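Local atomic coordinates of amide synthase (Vibrio cholerae, PDB entry 1L5A), a protein that acts as a free-standing nonribosomal peptide synthetase condensation enzyme, an amide synthase of vibriobactin biosynthesis. Residues A[139-143]-A[155-159]. Residues are numbered along the deposited sequence; the frame is centred on the assembly and turned at random.
Sequences QRLSQ and TAAFK
The guanidinium of Arg-140 has the carbonyl oxygen of Ala-156 over one face, 2.9 Å above the plane and displaced toward the rim, too badly angled for a hydrogen bond. Around the edge the partners are better aligned: Arg-140 NH2 donates to Thr-155 O at 3.1 Å, and Arg-140 NH1 to Gln-143 OE1, one turn further along the same helix, at 3.0 Å. Both acceptors lie close to the guanidinium plane, although each N-H meets its carbonyl from above the C=O plane. A weak bond of 3.3 Å runs from Arg-140 NH1 to Thr-155 OG1. The Phe-158 ring, turned 63° from the guanidinium, touches Arg-140 CB and CG with its CE1 and CZ, and CD lies over one face. With CG anti to the backbone N (chi1 -169°) and a bend at chi2 (50°), the arginine passes the ring before its guanidinium reaches the backbone of Thr-155 and Ala-156. Arg-140 NH2 also forms a salt bridge with Glu-48, whose other carboxylate oxygen accepts from Phe-158 N, so one acid ties both segments together. At the surface of the condensation domain, the contact thus fastens helix 131-150 to the loop leading into helix 161-172, with Leu-141 packing against helix 35-47.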
loop_
_atom_site.group_PDB
_atom_site.type_symbol
_atom_site.label_atom_id
_atom_site.label_comp_id
_atom_site.label_asym_id
_atom_site.label_seq_id
_atom_site.Cartn_x
_atom_site.Cartn_y
_atom_site.Cartn_z
ATOM N N GLN A 139 -19.688 -6.283 -20.663
ATOM C CA GLN A 139 -18.547 -7.109 -21.006
ATOM C C GLN A 139 -18.726 -8.528 -20.450
ATOM O O GLN A 139 -18.404 -9.522 -21.114
ATOM C CB GLN A 139 -17.261 -6.461 -20.476
ATOM C CG GLN A 139 -16.900 -5.119 -21.145
ATOM C CD GLN A 139 -16.832 -5.220 -22.669
ATOM O OE1 GLN A 139 -16.122 -6.066 -23.216
ATOM N NE2 GLN A 139 -17.581 -4.358 -23.360
ATOM N N ARG A 140 -19.263 -8.627 -19.242
ATOM C CA ARG A 140 -19.497 -9.926 -18.644
ATOM C C ARG A 140 -20.525 -10.686 -19.514
ATOM O O ARG A 140 -20.354 -11.869 -19.816
ATOM C CB ARG A 140 -20.014 -9.745 -17.218
ATOM C CG ARG A 140 -20.037 -11.022 -16.398
ATOM C CD ARG A 140 -18.710 -11.744 -16.473
ATOM N NE ARG A 140 -18.723 -12.962 -15.674
ATOM C CZ ARG A 140 -17.873 -13.976 -15.818
ATOM N NH1 ARG A 140 -16.924 -13.934 -16.735
ATOM N NH2 ARG A 140 -17.989 -15.045 -15.051
ATOM N N LEU A 141 -21.579 -10.005 -19.944
ATOM C CA LEU A 141 -22.578 -10.666 -20.770
ATOM C C LEU A 141 -21.866 -11.229 -21.987
ATOM O O LEU A 141 -22.094 -12.370 -22.396
ATOM C CB LEU A 141 -23.653 -9.680 -21.198
ATOM C CG LEU A 141 -24.589 -10.186 -22.281
ATOM C CD1 LEU A 141 -25.477 -11.309 -21.725
ATOM C CD2 LEU A 141 -25.437 -9.004 -22.780
ATOM N N SER A 142 -21.003 -10.409 -22.564
ATOM C CA SER A 142 -20.218 -10.808 -23.711
ATOM C C SER A 142 -19.408 -12.072 -23.372
ATOM O O SER A 142 -19.459 -13.071 -24.088
ATOM C CB SER A 142 -19.254 -9.682 -24.069
ATOM O OG SER A 142 -18.498 -10.007 -25.213
ATOM N N GLN A 143 -18.658 -12.016 -22.272
ATOM C CA GLN A 143 -17.831 -13.132 -21.862
ATOM C C GLN A 143 -18.594 -14.436 -21.720
ATOM O O GLN A 143 -18.185 -15.468 -22.264
ATOM C CB GLN A 143 -17.111 -12.810 -20.557
ATOM C CG GLN A 143 -16.246 -11.594 -20.662
ATOM C CD GLN A 143 -15.538 -11.243 -19.360
ATOM O OE1 GLN A 143 -16.057 -11.473 -18.261
ATOM N NE2 GLN A 143 -14.350 -10.660 -19.483
ATOM N N THR A 155 -14.429 -17.523 -17.519
ATOM C CA THR A 155 -13.472 -16.990 -16.562
ATOM C C THR A 155 -14.192 -16.631 -15.274
ATOM O O THR A 155 -15.419 -16.757 -15.165
ATOM C CB THR A 155 -12.784 -15.732 -17.066
ATOM O OG1 THR A 155 -13.740 -14.666 -17.150
ATOM C CG2 THR A 155 -12.179 -15.992 -18.415
ATOM N N ALA A 156 -13.423 -16.144 -14.313
ATOM C CA ALA A 156 -13.953 -15.805 -13.015
ATOM C C ALA A 156 -15.122 -14.833 -13.020
ATOM O O ALA A 156 -15.237 -13.938 -13.868
ATOM C CB ALA A 156 -12.843 -15.277 -12.136
ATOM N N ALA A 157 -15.980 -15.047 -12.033
ATOM C CA ALA A 157 -17.175 -14.272 -11.783
ATOM C C ALA A 157 -16.842 -12.983 -11.016
ATOM O O ALA A 157 -15.751 -12.840 -10.468
ATOM C CB ALA A 157 -18.126 -15.108 -10.957
ATOM N N PHE A 158 -17.789 -12.055 -10.982
ATOM C CA PHE A 158 -17.607 -10.814 -10.247
ATOM C C PHE A 158 -17.432 -11.217 -8.782
ATOM O O PHE A 158 -18.021 -12.203 -8.345
ATOM C CB PHE A 158 -18.859 -9.945 -10.385
ATOM C CG PHE A 158 -19.062 -9.371 -11.762
ATOM C CD1 PHE A 158 -20.295 -9.496 -12.408
ATOM C CD2 PHE A 158 -18.046 -8.657 -12.392
ATOM C CE1 PHE A 158 -20.514 -8.918 -13.662
ATOM C CE2 PHE A 158 -18.249 -8.069 -13.646
ATOM C CZ PHE A 158 -19.490 -8.200 -14.287
ATOM N N LYS A 159 -16.630 -10.475 -8.029
ATOM C CA LYS A 159 -16.440 -10.778 -6.615
ATOM C C LYS A 159 -17.735 -10.345 -5.919
ATOM O O LYS A 159 -18.448 -9.492 -6.422
ATOM C CB LYS A 159 -15.275 -9.966 -6.056
ATOM C CG LYS A 159 -13.944 -10.131 -6.795
ATOM C CD LYS A 159 -13.100 -11.252 -6.220
ATOM C CE LYS A 159 -11.782 -11.412 -6.988
ATOM N NZ LYS A 159 -10.928 -10.174 -7.057
#